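Long-range contacts in glycoside hydrolase family 12 (Spirochaeta thermophila, PDB 5LU3), which probably hydrolyses cellulose, this chain being its C-terminal family 64 carbohydrate-binding module, a type A module suited to binding insoluble polysaccharide surfaces: residues Val29-Tyr34 and Gln57-Pro62; Trp20-Phe25 and Trp68-Lys73; Ser37-Leu42 and Gly74-Ser79. All coordinates share one frame; numbering follows the deposited sequence. Where two conformers were deposited one is given.

Contact 1: Val29-Tyr34 and Gln57-Pro62; sequences VDWGRY and QHQVPP. With SSN (4-oxobutanoic acid), chain C; FMT (formic acid), chain F.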
loop_
_atom_site.group_PDB
_atom_site.type_symbol
_atom_site.label_atom_id
_atom_site.label_comp_id
_atom_site.label_asym_id
_atom_site.label_seq_id
_atom_site.Cartn_x
_atom_site.Cartn_y
_atom_site.Cartn_z
ATOM N N VAL A 29 -11.753 -6.972 10.302
ATOM C CA VAL A 29 -10.574 -7.689 10.736
ATOM C C VAL A 29 -10.357 -8.898 9.841
ATOM O O VAL A 29 -11.210 -9.769 9.744
ATOM C CB VAL A 29 -10.654 -8.100 12.220
ATOM C CG1 VAL A 29 -9.439 -8.937 12.583
ATOM C CG2 VAL A 29 -10.701 -6.874 13.100
ATOM N N ASP A 30 -9.196 -8.930 9.191
ATOM C CA ASP A 30 -8.803 -10.010 8.298
ATOM C C ASP A 30 -7.292 -9.997 8.217
ATOM O O ASP A 30 -6.676 -9.239 7.434
ATOM C CB ASP A 30 -9.463 -9.852 6.915
ATOM C CG ASP A 30 -9.236 -11.053 6.020
ATOM O OD1 ASP A 30 -8.295 -11.828 6.281
ATOM O OD2 ASP A 30 -10.043 -11.218 5.065
ATOM N N TRP A 31 -6.684 -10.878 9.012
ATOM C CA TRP A 31 -5.222 -10.944 9.020
ATOM C C TRP A 31 -4.607 -11.507 7.740
ATOM O O TRP A 31 -3.371 -11.455 7.542
ATOM C CB TRP A 31 -4.726 -11.684 10.260
ATOM C CG TRP A 31 -5.112 -10.958 11.513
ATOM C CD1 TRP A 31 -6.128 -11.282 12.386
ATOM C CD2 TRP A 31 -4.551 -9.749 11.975
ATOM N NE1 TRP A 31 -6.186 -10.366 13.404
ATOM C CE2 TRP A 31 -5.222 -9.409 13.176
ATOM C CE3 TRP A 31 -3.484 -8.962 11.548
ATOM C CZ2 TRP A 31 -4.907 -8.263 13.905
ATOM C CZ3 TRP A 31 -3.189 -7.793 12.262
ATOM C CH2 TRP A 31 -3.892 -7.475 13.427
ATOM N N GLY A 32 -5.465 -12.021 6.857
ATOM C CA GLY A 32 -5.029 -12.401 5.542
ATOM C C GLY A 32 -4.956 -11.335 4.480
ATOM O O GLY A 32 -4.416 -11.577 3.430
ATOM N N ARG A 33 -5.529 -10.163 4.742
ATOM C CA ARG A 33 -5.555 -9.077 3.755
ATOM C C ARG A 33 -4.605 -8.021 4.256
ATOM O O ARG A 33 -4.860 -7.407 5.284
ATOM C CB ARG A 33 -6.984 -8.566 3.581
ATOM C CG ARG A 33 -7.818 -9.573 2.798
ATOM C CD ARG A 33 -9.168 -8.996 2.401
ATOM N NE ARG A 33 -8.988 -7.852 1.527
ATOM C CZ ARG A 33 -9.881 -6.934 1.185
ATOM N NH1 ARG A 33 -11.166 -6.964 1.592
ATOM N NH2 ARG A 33 -9.446 -5.985 0.372
ATOM N N TYR A 34 -3.484 -7.859 3.556
ATOM C CA TYR A 34 -2.325 -7.123 4.082
ATOM C C TYR A 34 -1.675 -6.262 3.028
ATOM O O TYR A 34 -2.031 -6.291 1.843
ATOM C CB TYR A 34 -1.315 -8.141 4.695
ATOM C CG TYR A 34 -0.632 -8.966 3.635
ATOM C CD1 TYR A 34 -1.191 -10.134 3.165
ATOM C CD2 TYR A 34 0.571 -8.558 3.071
ATOM C CE1 TYR A 34 -0.607 -10.832 2.134
ATOM C CE2 TYR A 34 1.161 -9.268 2.064
ATOM C CZ TYR A 34 0.568 -10.399 1.597
ATOM O OH TYR A 34 1.186 -11.093 0.588
ATOM N N GLN A 57 -4.512 -4.657 6.145
ATOM C CA GLN A 57 -5.291 -3.549 5.611
ATOM C C GLN A 57 -6.218 -2.913 6.634
ATOM O O GLN A 57 -6.343 -1.684 6.677
ATOM C CB GLN A 57 -6.075 -4.018 4.402
ATOM C CG GLN A 57 -5.197 -4.361 3.193
ATOM C CD GLN A 57 -5.925 -5.171 2.151
ATOM O OE1 GLN A 57 -7.154 -5.079 2.022
ATOM N NE2 GLN A 57 -5.187 -5.972 1.411
ATOM N N HIS A 58 -6.840 -3.744 7.486
ATOM C CA HIS A 58 -7.777 -3.243 8.483
ATOM C C HIS A 58 -7.101 -2.439 9.567
ATOM O O HIS A 58 -7.787 -1.760 10.337
ATOM C CB HIS A 58 -8.594 -4.398 9.101
ATOM C CG HIS A 58 -7.834 -5.238 10.050
ATOM N ND1 HIS A 58 -7.290 -6.460 9.723
ATOM C CD2 HIS A 58 -7.507 -5.020 11.340
ATOM C CE1 HIS A 58 -6.657 -6.956 10.772
ATOM N NE2 HIS A 58 -6.738 -6.077 11.754
ATOM N N GLN A 59 -5.782 -2.488 9.656
ATOM C CA GLN A 59 -5.028 -1.645 10.609
ATOM C C GLN A 59 -4.764 -0.222 10.093
ATOM O O GLN A 59 -4.392 0.640 10.868
ATOM C CB GLN A 59 -3.689 -2.288 10.940
ATOM C CG GLN A 59 -3.814 -3.622 11.648
ATOM C CD GLN A 59 -2.451 -4.189 12.011
ATOM O OE1 GLN A 59 -1.727 -4.681 11.130
ATOM N NE2 GLN A 59 -2.079 -4.096 13.264
ATOM N N VAL A 60 -4.968 -0.009 8.792
ATOM C CA VAL A 60 -4.648 1.255 8.140
ATOM C C VAL A 60 -5.910 2.102 8.087
ATOM O O VAL A 60 -6.874 1.751 7.372
ATOM C CB VAL A 60 -4.090 1.048 6.719
ATOM C CG1 VAL A 60 -3.665 2.383 6.148
ATOM C CG2 VAL A 60 -2.926 0.062 6.720
ATOM N N PRO A 61 -5.931 3.230 8.814
ATOM C CA PRO A 61 -7.139 4.047 8.767
ATOM C C PRO A 61 -7.399 4.615 7.390
ATOM O O PRO A 61 -6.457 5.067 6.723
ATOM C CB PRO A 61 -6.838 5.172 9.762
ATOM C CG PRO A 61 -5.701 4.675 10.620
ATOM C CD PRO A 61 -4.910 3.799 9.714
ATOM N N PRO A 62 -8.664 4.582 6.943
ATOM C CA PRO A 62 -8.991 5.274 5.712
ATOM C C PRO A 62 -8.929 6.785 5.927
ATOM O O PRO A 62 -8.905 7.271 7.049
ATOM C CB PRO A 62 -10.453 4.856 5.455
ATOM C CG PRO A 62 -11.001 4.621 6.806
ATOM C CD PRO A 62 -9.862 4.005 7.586
HETATM C C1 SSN C . -0.708 -12.595 11.907
HETATM O O1 SSN C . -1.299 -11.708 12.527
HETATM C C2 SSN C . -1.361 -13.275 10.706
HETATM O O2 SSN C . 0.422 -12.914 12.331
HETATM C C3 SSN C . -1.100 -14.763 10.640
HETATM C C4 SSN C . -2.083 -15.635 11.389
HETATM O O4 SSN C . -1.777 -16.772 11.573
HETATM C C FMT F . -7.407 -8.147 -1.447
HETATM O O1 FMT F . -6.889 -7.725 -0.313
HETATM O O2 FMT F . -6.754 -8.333 -2.605
HETATM O O HOH W 1 -7.162 -6.510 6.821
#
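This is a mixed aromatic and polar contact between His58 and Gln57 on one side and Val29, Trp31, Arg33 and Tyr34 on the other. It sits at one end of the four-stranded sheet. Val29-Tyr34 enters strand 33-40 through a type I turn from Asp30 to Arg33. After strand 55-56, Gln57 to Gln59 form a short 3-10 segment before the loop.

The His58 imidazole turns its edge to the face of the Trp31 indole. The T-shaped pair has the His58 ring and the six-membered ring of Trp31 4.5 Å apart between centroids, with planes at 82°. O1 of a bound 4-oxobutanoic acid lies obliquely to the indole, on the side away from His58. Val29 CA lies over a face of the His58 ring, 3.8 Å from its centroid. The His58 CG sits between backbone N and carbonyl carbon (chi1 74°), which brings the ring to Val29 and Trp31. A water accepts from His58 N at 2.9 Å and donates to Asp30 O.

Gln57 N donates to Arg33 O at 2.9 Å. Gln57 NE2 donates almost straight to Tyr34 O at 3.2 Å, from above the carbonyl plane. It also reaches formate O1 at 3.0 Å. In one of two Arg33 conformers, NE binds the same oxygen at 2.8 Å and NH2 bonds to Asp24 O. Gln57 OE1 accepts from Ser26 N.

Tyr34 O at NE2 and Ser26 N at OE1 fix which way round the Gln57 amide lies. The formate, probably from the crystallisation liquor, only adds to this and marks where an anion can be held.

Contact 2: Trp20-Phe25 and Trp68-Lys73; sequences WKTDDF and WYIHYK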
loop_
_atom_site.group_PDB
_atom_site.type_symbol
_atom_site.label_atom_id
_atom_site.label_comp_id
_atom_site.label_asym_id
_atom_site.label_seq_id
_atom_site.Cartn_x
_atom_site.Cartn_y
_atom_site.Cartn_z
ATOM N N TRP A 20 -0.851 6.487 -5.552
ATOM C CA TRP A 20 -1.982 5.630 -5.915
ATOM C C TRP A 20 -3.092 5.852 -4.907
ATOM O O TRP A 20 -2.823 6.200 -3.769
ATOM C CB TRP A 20 -1.628 4.160 -5.889
ATOM C CG TRP A 20 -0.530 3.776 -6.814
ATOM C CD1 TRP A 20 -0.474 3.991 -8.141
ATOM C CD2 TRP A 20 0.709 3.170 -6.453
ATOM N NE1 TRP A 20 0.698 3.500 -8.650
ATOM C CE2 TRP A 20 1.443 2.987 -7.629
ATOM C CE3 TRP A 20 1.252 2.725 -5.244
ATOM C CZ2 TRP A 20 2.730 2.386 -7.630
ATOM C CZ3 TRP A 20 2.511 2.113 -5.257
ATOM C CH2 TRP A 20 3.215 1.958 -6.442
ATOM N N LYS A 21 -4.329 5.588 -5.313
ATOM C CA LYS A 21 -5.423 5.577 -4.362
ATOM C C LYS A 21 -6.324 4.398 -4.628
ATOM O O LYS A 21 -6.403 3.918 -5.750
ATOM C CB LYS A 21 -6.203 6.899 -4.362
ATOM C CG LYS A 21 -6.962 7.195 -5.630
ATOM C CD LYS A 21 -7.662 8.535 -5.590
ATOM C CE LYS A 21 -8.383 8.779 -6.909
ATOM N NZ LYS A 21 -9.030 10.100 -6.943
ATOM N N THR A 22 -6.987 3.931 -3.580
ATOM C CA THR A 22 -7.935 2.847 -3.696
ATOM C C THR A 22 -8.974 2.974 -2.622
ATOM O O THR A 22 -8.708 3.503 -1.554
ATOM C CB THR A 22 -7.224 1.467 -3.617
ATOM O OG1 THR A 22 -8.143 0.414 -3.861
ATOM C CG2 THR A 22 -6.537 1.243 -2.281
ATOM N N ASP A 23 -10.151 2.424 -2.880
ATOM C CA ASP A 23 -11.143 2.269 -1.827
ATOM C C ASP A 23 -11.344 0.794 -1.457
ATOM O O ASP A 23 -12.372 0.469 -0.862
ATOM C CB ASP A 23 -12.460 2.972 -2.156
ATOM C CG ASP A 23 -13.205 2.351 -3.304
ATOM O OD1 ASP A 23 -12.653 1.473 -3.969
ATOM O OD2 ASP A 23 -14.383 2.742 -3.549
ATOM N N ASP A 24 -10.368 -0.077 -1.782
ATOM C CA ASP A 24 -10.584 -1.535 -1.722
ATOM C C ASP A 24 -10.010 -2.192 -0.464
ATOM O O ASP A 24 -10.086 -3.417 -0.353
ATOM C CB ASP A 24 -9.930 -2.217 -2.937
ATOM C CG ASP A 24 -10.638 -2.025 -4.197
ATOM O OD1 ASP A 24 -11.800 -1.597 -4.217
ATOM O OD2 ASP A 24 -10.041 -2.392 -5.267
ATOM N N PHE A 25 -9.398 -1.426 0.450
ATOM C CA PHE A 25 -8.838 -2.072 1.641
ATOM C C PHE A 25 -9.916 -2.718 2.504
ATOM O O PHE A 25 -11.023 -2.201 2.626
ATOM C CB PHE A 25 -8.083 -1.091 2.547
ATOM C CG PHE A 25 -6.660 -0.812 2.160
ATOM C CD1 PHE A 25 -6.207 -0.854 0.864
ATOM C CD2 PHE A 25 -5.742 -0.522 3.160
ATOM C CE1 PHE A 25 -4.871 -0.587 0.556
ATOM C CE2 PHE A 25 -4.416 -0.257 2.874
ATOM C CZ PHE A 25 -3.983 -0.266 1.570
ATOM N N TRP A 68 -7.869 5.187 0.518
ATOM C CA TRP A 68 -6.497 5.046 0.977
ATOM C C TRP A 68 -5.582 5.672 -0.074
ATOM O O TRP A 68 -5.585 5.243 -1.231
ATOM C CB TRP A 68 -6.146 3.558 1.239
ATOM C CG TRP A 68 -6.860 3.013 2.441
ATOM C CD1 TRP A 68 -6.380 2.943 3.699
ATOM C CD2 TRP A 68 -8.182 2.495 2.489
ATOM N NE1 TRP A 68 -7.306 2.397 4.545
ATOM C CE2 TRP A 68 -8.439 2.126 3.822
ATOM C CE3 TRP A 68 -9.173 2.304 1.539
ATOM C CZ2 TRP A 68 -9.662 1.569 4.221
ATOM C CZ3 TRP A 68 -10.385 1.752 1.941
ATOM C CH2 TRP A 68 -10.609 1.396 3.265
ATOM N N TYR A 69 -4.818 6.678 0.356
ATOM C CA TYR A 69 -3.904 7.447 -0.485
ATOM C C TYR A 69 -2.480 7.020 -0.175
ATOM O O TYR A 69 -2.008 7.184 0.951
ATOM C CB TYR A 69 -4.095 8.947 -0.192
ATOM C CG TYR A 69 -5.449 9.438 -0.642
ATOM C CD1 TYR A 69 -5.650 9.912 -1.937
ATOM C CD2 TYR A 69 -6.538 9.432 0.213
ATOM C CE1 TYR A 69 -6.887 10.325 -2.361
ATOM C CE2 TYR A 69 -7.810 9.830 -0.232
ATOM C CZ TYR A 69 -7.968 10.305 -1.517
ATOM O OH TYR A 69 -9.206 10.731 -1.994
ATOM N N ILE A 70 -1.835 6.435 -1.182
ATOM C CA ILE A 70 -0.551 5.743 -1.023
ATOM C C ILE A 70 0.537 6.490 -1.765
ATOM O O ILE A 70 0.386 6.792 -2.950
ATOM C CB ILE A 70 -0.674 4.324 -1.600
ATOM C CG1 ILE A 70 -1.833 3.557 -0.956
ATOM C CG2 ILE A 70 0.642 3.576 -1.446
ATOM C CD1 ILE A 70 -2.615 2.736 -1.922
ATOM N N HIS A 71 1.631 6.748 -1.052
ATOM C CA HIS A 71 2.826 7.336 -1.633
ATOM C C HIS A 71 3.956 6.331 -1.514
ATOM O O HIS A 71 4.306 5.911 -0.421
ATOM C CB HIS A 71 3.150 8.602 -0.860
ATOM C CG HIS A 71 4.337 9.354 -1.351
ATOM N ND1 HIS A 71 4.821 10.432 -0.657
ATOM C CD2 HIS A 71 5.181 9.181 -2.404
ATOM C CE1 HIS A 71 5.881 10.926 -1.272
ATOM N NE2 HIS A 71 6.127 10.178 -2.330
ATOM N N TYR A 72 4.469 5.919 -2.673
ATOM C CA TYR A 72 5.549 4.931 -2.804
ATOM C C TYR A 72 6.797 5.612 -3.331
ATOM O O TYR A 72 6.725 6.407 -4.282
ATOM C CB TYR A 72 5.113 3.891 -3.822
ATOM C CG TYR A 72 6.107 2.856 -4.317
ATOM C CD1 TYR A 72 7.112 3.182 -5.237
ATOM C CD2 TYR A 72 6.008 1.525 -3.916
ATOM C CE1 TYR A 72 7.953 2.209 -5.748
ATOM C CE2 TYR A 72 6.872 0.540 -4.418
ATOM C CZ TYR A 72 7.840 0.894 -5.337
ATOM O OH TYR A 72 8.636 -0.087 -5.853
ATOM N N LYS A 73 7.951 5.260 -2.769
ATOM C CA LYS A 73 9.225 5.640 -3.385
ATOM C C LYS A 73 10.207 4.482 -3.173
ATOM O O LYS A 73 10.371 3.982 -2.041
ATOM C CB LYS A 73 9.782 6.945 -2.808
ATOM C CG LYS A 73 11.056 7.399 -3.511
ATOM C CD LYS A 73 11.665 8.635 -2.868
ATOM C CE LYS A 73 12.890 9.115 -3.624
ATOM N NZ LYS A 73 13.999 8.121 -3.595
HETATM O O HOH W 2 -10.624 10.239 -4.466
#
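Phe25 and Trp68 stack face to face, their Phe25 and five-membered indole ring centroids 4.1 Å apart and planes at 19°. Phe25 CB sits over the six-membered ring of Trp68, 3.3 Å from its centroid. In return Trp68 CB lies over the Phe25 ring, at 4.2 Å from that centroid. The Trp68 NE1 bonds to Val60 O.

At the far end Trp20 and Tyr72 lie side by side and point the same way, planes at 58°. Tyr72 CG is opposite its own backbone N (chi1 171°), setting the ring beside the indole. Trp20 CH2 approaches Tyr72 CG at 3.7 Å, over the tyrosine face. Ile70 CG2 meets the edge of the Trp20 indole at CE3, 3.9 Å away. Val81 and Met83 of strand 80-85 pack on this side, between the two sheets. On the other face Lys21 runs along Tyr69, and a water joins Lys21 NZ to Tyr69 OH, which also bonds to Asp65.

The strands beneath are neighbouring antiparallel members of the five-stranded sheet. Trp20 and Ile70 form one hydrogen-bonded pair, with Ile70 N to Trp20 O at 2.8 Å. Thr22 and Trp68 form the next, with Trp68 N to Thr22 O at 2.8 Å.

Past Thr22 the chain leaves the sheet in an ST turn. Asp24 N donates at 3.1 Å to Thr22 OG1, which also bonds to Met6 O. Asp23 OD1 and Asp24 OD1 bind calcium there, with Asp7 as a further ligand. Asp24 OD2 also accepts from Leu8 N. The metal probably offsets the repulsion between these neighbouring carboxylates, just before Phe25 stacks on Trp68.

Contact 3: Ser37-Leu42 and Gly74-Ser79; sequences SWNLDL and GSLAWS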
loop_
_atom_site.group_PDB
_atom_site.type_symbol
_atom_site.label_atom_id
_atom_site.label_comp_id
_atom_site.label_asym_id
_atom_site.label_seq_id
_atom_site.Cartn_x
_atom_site.Cartn_y
_atom_site.Cartn_z
ATOM N N SER A 37 6.040 -4.581 1.983
ATOM C CA SER A 37 6.988 -3.965 1.091
ATOM C C SER A 37 8.385 -4.307 1.545
ATOM O O SER A 37 8.622 -4.670 2.692
ATOM C CB SER A 37 6.762 -2.456 1.022
ATOM O OG SER A 37 6.831 -1.854 2.315
ATOM N N TRP A 38 9.295 -4.129 0.620
ATOM C CA TRP A 38 10.725 -4.238 0.897
ATOM C C TRP A 38 11.526 -3.362 -0.050
ATOM O O TRP A 38 11.113 -3.075 -1.175
ATOM C CB TRP A 38 11.223 -5.674 0.867
ATOM C CG TRP A 38 10.842 -6.464 -0.299
ATOM C CD1 TRP A 38 11.496 -6.552 -1.483
ATOM C CD2 TRP A 38 9.744 -7.376 -0.380
ATOM N NE1 TRP A 38 10.876 -7.448 -2.308
ATOM C CE2 TRP A 38 9.799 -7.985 -1.655
ATOM C CE3 TRP A 38 8.705 -7.724 0.492
ATOM C CZ2 TRP A 38 8.870 -8.933 -2.065
ATOM C CZ3 TRP A 38 7.786 -8.644 0.083
ATOM C CH2 TRP A 38 7.877 -9.251 -1.190
ATOM N N ASN A 39 12.697 -2.962 0.443
ATOM C CA ASN A 39 13.627 -2.153 -0.289
ATOM C C ASN A 39 13.087 -0.826 -0.787
ATOM O O ASN A 39 13.530 -0.304 -1.824
ATOM C CB ASN A 39 14.257 -2.976 -1.429
ATOM C CG ASN A 39 15.061 -4.155 -0.904
ATOM O OD1 ASN A 39 14.685 -5.306 -1.086
ATOM N ND2 ASN A 39 16.135 -3.867 -0.210
ATOM N N LEU A 40 12.112 -0.288 -0.052
ATOM C CA LEU A 40 11.561 1.030 -0.342
ATOM C C LEU A 40 12.245 2.111 0.468
ATOM O O LEU A 40 12.769 1.878 1.558
ATOM C CB LEU A 40 10.055 1.081 -0.042
ATOM C CG LEU A 40 9.216 0.101 -0.855
ATOM C CD1 LEU A 40 7.748 0.431 -0.669
ATOM C CD2 LEU A 40 9.556 0.164 -2.319
ATOM N N ASP A 41 12.191 3.307 -0.096
ATOM C CA ASP A 41 12.549 4.542 0.592
ATOM C C ASP A 41 11.393 5.099 1.405
ATOM O O ASP A 41 11.612 5.700 2.425
ATOM C CB ASP A 41 13.005 5.607 -0.397
ATOM C CG ASP A 41 14.115 5.138 -1.316
ATOM O OD1 ASP A 41 15.021 4.411 -0.846
ATOM O OD2 ASP A 41 14.062 5.500 -2.516
ATOM N N LEU A 42 10.184 4.878 0.922
ATOM C CA LEU A 42 8.970 5.406 1.545
ATOM C C LEU A 42 7.767 4.591 1.107
ATOM O O LEU A 42 7.606 4.316 -0.086
ATOM C CB LEU A 42 8.750 6.883 1.125
ATOM C CG LEU A 42 7.486 7.564 1.661
ATOM C CD1 LEU A 42 7.543 7.591 3.163
ATOM C CD2 LEU A 42 7.362 8.950 1.067
ATOM N N GLY A 74 10.842 4.076 -4.272
ATOM C CA GLY A 74 11.916 3.098 -4.236
ATOM C C GLY A 74 13.000 3.500 -5.194
ATOM O O GLY A 74 12.757 4.210 -6.172
ATOM N N SER A 75 14.215 3.057 -4.885
ATOM C CA SER A 75 15.382 3.389 -5.682
ATOM C C SER A 75 16.058 2.193 -6.365
ATOM O O SER A 75 17.103 2.370 -6.992
ATOM C CB SER A 75 16.383 4.123 -4.797
ATOM O OG SER A 75 15.879 5.375 -4.409
ATOM N N LEU A 76 15.499 0.999 -6.208
ATOM C CA LEU A 76 16.119 -0.239 -6.701
ATOM C C LEU A 76 15.192 -1.002 -7.590
ATOM O O LEU A 76 13.976 -0.906 -7.436
ATOM C CB LEU A 76 16.450 -1.141 -5.520
ATOM C CG LEU A 76 17.517 -0.623 -4.577
ATOM C CD1 LEU A 76 17.599 -1.491 -3.337
ATOM C CD2 LEU A 76 18.865 -0.601 -5.282
ATOM N N ALA A 77 15.760 -1.824 -8.487
ATOM C CA ALA A 77 14.915 -2.633 -9.371
ATOM C C ALA A 77 14.048 -3.612 -8.575
ATOM O O ALA A 77 12.969 -3.965 -8.999
ATOM C CB ALA A 77 15.776 -3.395 -10.376
ATOM N N TRP A 78 14.521 -3.992 -7.403
ATOM C CA TRP A 78 13.803 -4.929 -6.558
ATOM C C TRP A 78 13.032 -4.251 -5.418
ATOM O O TRP A 78 12.501 -4.911 -4.521
ATOM C CB TRP A 78 14.721 -6.013 -6.030
ATOM C CG TRP A 78 15.971 -5.542 -5.386
ATOM C CD1 TRP A 78 16.196 -5.385 -4.069
ATOM C CD2 TRP A 78 17.205 -5.237 -6.044
ATOM N NE1 TRP A 78 17.493 -4.965 -3.846
ATOM C CE2 TRP A 78 18.129 -4.863 -5.050
ATOM C CE3 TRP A 78 17.600 -5.204 -7.384
ATOM C CZ2 TRP A 78 19.433 -4.480 -5.346
ATOM C CZ3 TRP A 78 18.906 -4.840 -7.687
ATOM C CH2 TRP A 78 19.811 -4.475 -6.668
ATOM N N SER A 79 12.932 -2.930 -5.457
ATOM C CA SER A 79 11.954 -2.274 -4.610
ATOM C C SER A 79 10.559 -2.867 -4.912
ATOM O O SER A 79 10.233 -3.148 -6.060
ATOM C CB SER A 79 11.949 -0.782 -4.908
ATOM O OG SER A 79 13.134 -0.130 -4.497
HETATM O O HOH W 3 11.560 -7.795 -5.143
HETATM O O HOH W 4 15.032 2.047 -2.305
#
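The backbones of Ser37-Leu42 and Gly74-Ser79 come nearest at two places. Leu40 CA lies 4.4 Å from Gly74 CA, and Asn39 CA lies 4.6 Å from Ser79 CA. Ser37-Leu42 holds the end of strand 33-40, a corner at Asp41 and the first residue of strand 42-45. Asn39 has a left-handed backbone conformation (phi 57°). Asp41 and Leu42 together face Lys73 in a classic beta bulge. Gly74-Ser79 is a loop that ends in a type I turn from Leu76 to Ser79.

Ser79 OG joins the two backbones. It lies beside its own backbone N and opposite its carbonyl carbon (chi1 -69°), which lets it reach Asn39 O. It donates to Asn39 O at 2.7 Å, from above the carbonyl plane, and accepts from Leu76 N at 3.1 Å. Ser79 CB also touches Leu40 CD2 at 3.7 Å.

Both segments carry the chain between the two sheets of this beta sandwich. Ser37-Leu42 links strand 33-40 to strand 42-45, and Gly74-Ser79 links strand 68-74 to strand 80-85. The two crossings meet here, at one end of the fold.

The carboxylate of Asp41 faces Ser75. Ser75 OG donates to the syn lone pair of Asp41 OD2 at 2.6 Å, and the same oxygen forms a salt bridge with Lys73 NZ. One water takes the N-H of Ser75 and donates to both Asp41 OD1 and Asn39 O.

The Asn39 amide stands at 83° to the Trp78 indole. Its OD1 lies at the ring edge, in plane, 3.3 Å from Trp78 CD1. Leu76 CB sits over a face of that indole. Trp38 NE1 donates to a second water at 2.9 Å, which in turn donates to Trp78 O. Trp38 stacks on His80. Trp38 and Trp78 are exposed, consistent with the surface tryptophans of type A modules.

Contacts 1 and 3 sit on opposite sides of the chain's centre, their centres about 22 Å apart, and share strand 33-40. Contact 2 lies deeper, with its centre about 13 Å from that of contact 1 and about 16 Å from that of contact 3. It touches both. Towards contact 1, Gln57 OE1 packs 3.5 Å from Phe25 CA. Towards contact 3, Lys73 N lies 2.9 Å from Leu42 O, a probable hydrogen bond, and Tyr72 CE2 packs 3.4 Å from Leu40 CD2. The calcium site belongs to contact 2. The Arg33 side chain of contact 1 is about 9 Å from the ion, whereas contact 3 lies away from it.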